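Local coordinates for protein Rubredoxin\:oxygen oxidoreductase (Desulfovibrio gigas, PDB 1E5D) that catalyses the four-electron reduction of dioxygen to two molecules of water, using a diiron centre and a flavin mononucleotide cofactor, at residues G106-A109 with M110-H113; T185-R188 with A189-Y193; V376-H379 with A380-E383. One frame throughout, in Å; residues are numbered along the deposited sequence.

Contact 1: G106-A109 with M110-H113; sequences GQKA and MESH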
# COMPACT_ATOMS: atom_id res chain seq x y z
N GLY A 106 -23.31 -14.28 17.82
CA GLY A 106 -23.67 -12.87 17.93
C GLY A 106 -23.69 -12.35 19.35
O GLY A 106 -23.28 -11.23 19.66
N GLN A 107 -24.19 -13.13 20.31
CA GLN A 107 -24.26 -12.51 21.65
C GLN A 107 -22.84 -12.35 22.18
O GLN A 107 -22.51 -11.44 22.94
CB GLN A 107 -25.17 -13.32 22.56
CG GLN A 107 -24.45 -14.09 23.66
CD GLN A 107 -24.39 -13.28 24.94
OE1 GLN A 107 -25.40 -12.74 25.40
NE2 GLN A 107 -23.19 -13.19 25.50
N LYS A 108 -21.99 -13.28 21.74
CA LYS A 108 -20.58 -13.23 22.09
C LYS A 108 -19.98 -11.91 21.62
O LYS A 108 -19.44 -11.11 22.38
CB LYS A 108 -19.84 -14.41 21.48
CG LYS A 108 -19.08 -15.30 22.43
CD LYS A 108 -19.98 -16.28 23.17
CE LYS A 108 -19.57 -16.42 24.62
NZ LYS A 108 -20.57 -15.82 25.56
N ALA A 109 -20.07 -11.70 20.30
CA ALA A 109 -19.54 -10.47 19.72
C ALA A 109 -20.24 -9.26 20.32
O ALA A 109 -19.69 -8.16 20.42
CB ALA A 109 -19.68 -10.52 18.21
N MET A 110 -21.50 -9.44 20.73
CA MET A 110 -22.20 -8.27 21.25
C MET A 110 -21.57 -7.81 22.55
O MET A 110 -21.59 -6.62 22.89
CB MET A 110 -23.68 -8.57 21.42
CG MET A 110 -24.54 -7.35 21.72
SD MET A 110 -26.27 -7.83 21.90
CE MET A 110 -26.65 -8.23 20.19
N GLU A 111 -20.97 -8.73 23.32
CA GLU A 111 -20.37 -8.25 24.57
C GLU A 111 -19.00 -7.61 24.33
O GLU A 111 -18.72 -6.59 24.96
CB GLU A 111 -20.25 -9.35 25.61
CG GLU A 111 -20.80 -10.70 25.20
CD GLU A 111 -20.51 -11.78 26.23
OE1 GLU A 111 -19.44 -12.42 26.14
OE2 GLU A 111 -21.35 -11.99 27.14
N SER A 112 -18.17 -8.18 23.47
CA SER A 112 -16.83 -7.62 23.25
C SER A 112 -16.86 -6.33 22.43
O SER A 112 -15.86 -5.61 22.35
CB SER A 112 -15.94 -8.65 22.57
OG SER A 112 -16.54 -9.11 21.37
N HIS A 113 -17.99 -6.03 21.83
CA HIS A 113 -18.18 -4.75 21.17
C HIS A 113 -18.85 -3.75 22.13
O HIS A 113 -18.45 -2.59 22.19
CB HIS A 113 -19.05 -4.85 19.93
CG HIS A 113 -18.39 -5.26 18.66
ND1 HIS A 113 -18.14 -6.56 18.30
CD2 HIS A 113 -17.93 -4.51 17.63
CE1 HIS A 113 -17.55 -6.60 17.12
NE2 HIS A 113 -17.40 -5.36 16.69

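Contact 2: T185-R188 with A189-Y193; sequences TLER and AMREY. With OXY (oxygen molecule), chain E.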
# COMPACT_ATOMS: atom_id res chain seq x y z
N THR A 185 -24.97 -3.36 -14.05
CA THR A 185 -24.56 -2.56 -12.89
C THR A 185 -24.70 -3.39 -11.62
O THR A 185 -23.79 -3.52 -10.80
CB THR A 185 -25.39 -1.27 -12.76
OG1 THR A 185 -25.24 -0.49 -13.96
CG2 THR A 185 -24.85 -0.42 -11.62
N LEU A 186 -25.89 -3.97 -11.48
CA LEU A 186 -26.20 -4.76 -10.30
C LEU A 186 -25.21 -5.90 -10.12
O LEU A 186 -24.76 -6.16 -9.00
CB LEU A 186 -27.63 -5.30 -10.38
CG LEU A 186 -28.02 -6.30 -9.29
CD1 LEU A 186 -27.79 -5.67 -7.92
CD2 LEU A 186 -29.45 -6.76 -9.47
N GLU A 187 -24.89 -6.57 -11.23
CA GLU A 187 -24.03 -7.75 -11.15
C GLU A 187 -22.60 -7.37 -10.78
O GLU A 187 -21.99 -8.03 -9.93
CB GLU A 187 -24.04 -8.53 -12.46
CG GLU A 187 -23.64 -9.99 -12.31
CD GLU A 187 -22.13 -10.18 -12.42
OE1 GLU A 187 -21.55 -9.43 -13.23
OE2 GLU A 187 -21.57 -11.02 -11.69
N ARG A 188 -22.07 -6.36 -11.44
CA ARG A 188 -20.69 -5.96 -11.18
C ARG A 188 -20.52 -5.62 -9.71
O ARG A 188 -19.54 -5.98 -9.06
CB ARG A 188 -20.32 -4.78 -12.08
CG ARG A 188 -18.95 -4.18 -11.82
CD ARG A 188 -17.84 -5.22 -11.84
NE ARG A 188 -16.65 -4.75 -11.14
CZ ARG A 188 -15.41 -4.73 -11.61
NH1 ARG A 188 -15.14 -5.15 -12.83
NH2 ARG A 188 -14.42 -4.27 -10.84
N ALA A 189 -21.50 -4.91 -9.15
CA ALA A 189 -21.40 -4.53 -7.74
C ALA A 189 -21.54 -5.72 -6.81
O ALA A 189 -20.97 -5.78 -5.72
CB ALA A 189 -22.46 -3.48 -7.42
N MET A 190 -22.31 -6.72 -7.25
CA MET A 190 -22.43 -7.90 -6.39
C MET A 190 -21.10 -8.63 -6.28
O MET A 190 -20.67 -9.06 -5.21
CB MET A 190 -23.48 -8.85 -6.93
CG MET A 190 -24.90 -8.34 -6.71
SD MET A 190 -26.04 -9.40 -7.64
CE MET A 190 -25.73 -10.94 -6.77
N ARG A 191 -20.47 -8.76 -7.44
CA ARG A 191 -19.19 -9.46 -7.50
C ARG A 191 -18.15 -8.64 -6.75
O ARG A 191 -17.38 -9.19 -5.96
CB ARG A 191 -18.81 -9.71 -8.96
CG ARG A 191 -17.35 -9.96 -9.27
CD ARG A 191 -17.16 -10.47 -10.69
NE ARG A 191 -16.92 -11.92 -10.69
CZ ARG A 191 -17.71 -12.81 -11.27
NH1 ARG A 191 -18.80 -12.41 -11.92
NH2 ARG A 191 -17.41 -14.10 -11.20
N GLU A 192 -18.16 -7.32 -6.96
CA GLU A 192 -17.17 -6.49 -6.29
C GLU A 192 -17.31 -6.66 -4.78
O GLU A 192 -16.35 -6.73 -4.03
CB GLU A 192 -17.31 -5.02 -6.67
CG GLU A 192 -16.95 -4.74 -8.13
CD GLU A 192 -16.91 -3.26 -8.43
OE1 GLU A 192 -17.42 -2.48 -7.59
OE2 GLU A 192 -16.36 -2.89 -9.50
N TYR A 193 -18.58 -6.73 -4.37
CA TYR A 193 -18.84 -6.95 -2.96
C TYR A 193 -18.37 -8.34 -2.55
O TYR A 193 -17.62 -8.50 -1.59
CB TYR A 193 -20.33 -6.75 -2.65
CG TYR A 193 -20.53 -6.84 -1.15
CD1 TYR A 193 -20.27 -5.75 -0.34
CD2 TYR A 193 -20.98 -8.01 -0.55
CE1 TYR A 193 -20.45 -5.82 1.02
CE2 TYR A 193 -21.16 -8.10 0.82
CZ TYR A 193 -20.89 -7.00 1.60
OH TYR A 193 -21.06 -7.06 2.96
O1 OXY E . -19.86 -5.33 5.48
O2 OXY E . -18.66 -5.26 5.51

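Contact 3: V376-H379 with A380-E383; sequences VPTH and ADYE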
# COMPACT_ATOMS: atom_id res chain seq x y z
N VAL A 376 17.25 -2.82 -18.18
CA VAL A 376 16.41 -2.55 -19.33
C VAL A 376 16.39 -3.70 -20.32
O VAL A 376 17.41 -4.11 -20.87
CB VAL A 376 16.83 -1.25 -20.05
CG1 VAL A 376 15.95 -1.01 -21.27
CG2 VAL A 376 16.74 -0.09 -19.08
N PRO A 377 15.18 -4.22 -20.51
CA PRO A 377 14.99 -5.43 -21.30
C PRO A 377 15.34 -5.21 -22.77
O PRO A 377 15.32 -4.08 -23.26
CB PRO A 377 13.50 -5.73 -21.14
CG PRO A 377 12.87 -4.48 -20.65
CD PRO A 377 13.93 -3.65 -20.00
N THR A 378 15.64 -6.30 -23.45
CA THR A 378 15.96 -6.39 -24.86
C THR A 378 14.94 -7.25 -25.61
O THR A 378 14.08 -7.88 -24.98
CB THR A 378 17.35 -7.02 -25.07
OG1 THR A 378 17.29 -8.41 -24.70
CG2 THR A 378 18.37 -6.37 -24.15
N HIS A 379 15.05 -7.28 -26.93
CA HIS A 379 14.17 -8.13 -27.74
C HIS A 379 14.20 -9.55 -27.21
O HIS A 379 13.19 -10.25 -27.13
CB HIS A 379 14.59 -8.10 -29.21
CG HIS A 379 14.67 -9.44 -29.89
ND1 HIS A 379 15.75 -10.28 -29.75
CD2 HIS A 379 13.80 -10.09 -30.69
CE1 HIS A 379 15.55 -11.38 -30.45
NE2 HIS A 379 14.37 -11.29 -31.04
N ALA A 380 15.41 -9.99 -26.86
CA ALA A 380 15.52 -11.35 -26.34
C ALA A 380 14.65 -11.51 -25.10
O ALA A 380 13.90 -12.48 -24.96
CB ALA A 380 16.98 -11.65 -26.04
N ASP A 381 14.75 -10.54 -24.19
CA ASP A 381 13.90 -10.61 -22.99
C ASP A 381 12.44 -10.63 -23.41
O ASP A 381 11.61 -11.34 -22.85
CB ASP A 381 14.18 -9.43 -22.06
CG ASP A 381 15.66 -9.31 -21.76
OD1 ASP A 381 16.24 -10.34 -21.34
OD2 ASP A 381 16.23 -8.22 -21.95
N TYR A 382 12.15 -9.82 -24.44
CA TYR A 382 10.79 -9.81 -24.97
C TYR A 382 10.39 -11.20 -25.43
O TYR A 382 9.26 -11.62 -25.21
CB TYR A 382 10.66 -8.78 -26.09
CG TYR A 382 10.78 -7.37 -25.52
CD1 TYR A 382 10.47 -7.16 -24.17
CD2 TYR A 382 11.18 -6.29 -26.27
CE1 TYR A 382 10.56 -5.90 -23.61
CE2 TYR A 382 11.27 -5.03 -25.72
CZ TYR A 382 10.96 -4.84 -24.39
OH TYR A 382 11.05 -3.59 -23.83
N GLU A 383 11.33 -11.90 -26.07
CA GLU A 383 11.09 -13.25 -26.54
C GLU A 383 10.75 -14.15 -25.36
O GLU A 383 9.81 -14.94 -25.39
CB GLU A 383 12.29 -13.82 -27.29
CG GLU A 383 12.34 -13.43 -28.76
CD GLU A 383 10.95 -13.35 -29.36
OE1 GLU A 383 10.29 -14.41 -29.45
OE2 GLU A 383 10.52 -12.23 -29.72

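Contact 1: G106-A109 with M110-H113
Met-110 is linked to Gly-106 one helical turn back, its N donating to Gly-106 O at 2.7 Å, within helix 104-114 of a beta-alpha-beta unit between strands 99-103 and 121-124. Its side chain then leaves the turn: CG stands anti to the backbone N (chi1 -170°), and the thioether runs toward Ile-100, Thr-102 and Val-121 on those strands.

Glu-111 N bonds to Lys-108 O at 3.0 Å and more weakly to Gln-107 O. The extended side chain gives each carboxylate oxygen a different partner. OE2 accepts a weak bond of 2.7 Å from Gln-107 NE2, with the amide and carboxylate planes turned 70° apart. OE1 lies 3.6 Å from Lys-108 NZ, a long salt bridge between chains that run alongside each other.

Ser-112 adds a weak backbone bond to Lys-108 O, while its OG bonds to Asn-375 of the second subunit. His-113 sends two donors to Ala-109 O, N and ND1, both at 3.1 Å, from opposite faces of the carbonyl plane. The oxygen lies at the edge of the imidazole, in its plane.

The ND1 bond implies a proton on that nitrogen and limits rotation of a side chain whose nearest atom is about 5 Å from a bound FMN; at Glu-111, Lys-108 would partly offset the carboxylate charge and the Gln-107 amide would help to stabilise it.

Contact 2: T185-R188 with A189-Y193
Helix 183-198 of the lactamase-like domain carries two i to i+4 salt bridges, and its Tyr-193 belongs to the pocket of the oxygen molecule. Arg-188 and Glu-192 form one pair. Arg-188 CG lies anti to the backbone N and the chain bends at chi2 (52°), turning the guanidinium toward the next helical turn. There Glu-192 OE2 sits at the guanidinium edge, 2.5 Å from Arg-188 NE, doubtfully short, and 2.7 Å from Arg-188 NH2, a weak bond. The carboxylate plane is turned 76° from that of the guanidinium, and a single oxygen takes both donors. Arg-188 NH1 has a further salt bridge to Glu-300.

Glu-187 and Arg-191 run alongside each other, OE2 reaching NH1 at 3.1 Å; the same oxygen is hydrogen-bonded by Tyr-246 of helix 233-248. On the buried side, Leu-186 CG meets Met-190 SD at 4.0 Å, with Phe-230 against both side chains. The backbone bond from Ala-189 N to Thr-185 O, at 3.1 Å, is nearly straight (164°). Tyr-193 points its OH at O1 of the oxygen molecule, a weak bond of 3.3 Å, with O1 near the ring plane.

A salt bridge thus ties this helix to helix 294-302, while helix 233-248 meets both the polar end of Glu-187 and the apolar Met-190, and the phenol hydroxyl offers a polar contact to the bound oxygen.

Contact 3: V376-H379 with A380-E383
His-379, Tyr-382 and Thr-378 carry most of this helix start, with Asp-381 as the polar link between the loop and the first turn. Thr-378 occupies the N-cap position before helix 379-400. Its backbone N donates to Asp-381 OD2 at 2.5 Å, meeting that oxygen on its anti side, and its OG1 adds a weak bond of 3.0 Å to the same atom. With OG1 between the backbone N and the carbonyl carbon (chi1 69°), the hydroxyl is turned toward the start of the helix. The carboxylate thus folds back over the residue before the helix, as the returning acid of a capping box does, and the helix end would probably stabilise its negative charge.

Tyr-382 answers from the next position. Its N bonds to Thr-378 O at 2.8 Å, in the carbonyl plane, while the same oxygen lies over one face of the phenol ring, offset toward its rim. Farther along the ring, CE1 touches Pro-377 CB at 3.8 Å, the two side chains crossing at a slant.

His-379 is poorly ordered, and its imidazole position is correspondingly less certain. NE2 lies 3.7 Å from Glu-383 CG, whereas the backbone bond from Glu-383 N to His-379 O, at 2.7 Å, continues the helix.

The turn follows strand 371-374, an outermost strand of the parallel flavodoxin-like sheet. Tyr-382 packs on Lys-268 and Val-272 of helix 265-279, Pro-377 lies on Ser-265 of that helix, and Val-376 O receives a bond from His-115 of the second subunit.

How the contacts relate
All three are local contacts, two within helices and one at a helix start, and their surroundings set their chemistry. The centre of contact 2 lies about 9 Å from the chain centre, partly buried, where salt bridges run along a lactamase-domain helix and one reaches a neighbouring helix. Contact 1, also partly buried and in that domain, has a weaker side-chain network and a histidine near a flavin. Contact 3 is a surface contact in the flavodoxin-like domain, where capping replaces charge pairing. Contacts 1 and 3 lie about 57 Å apart between centres, yet contact 1 of one subunit lies against the contact 3 region of the other; contact 2 touches no second subunit.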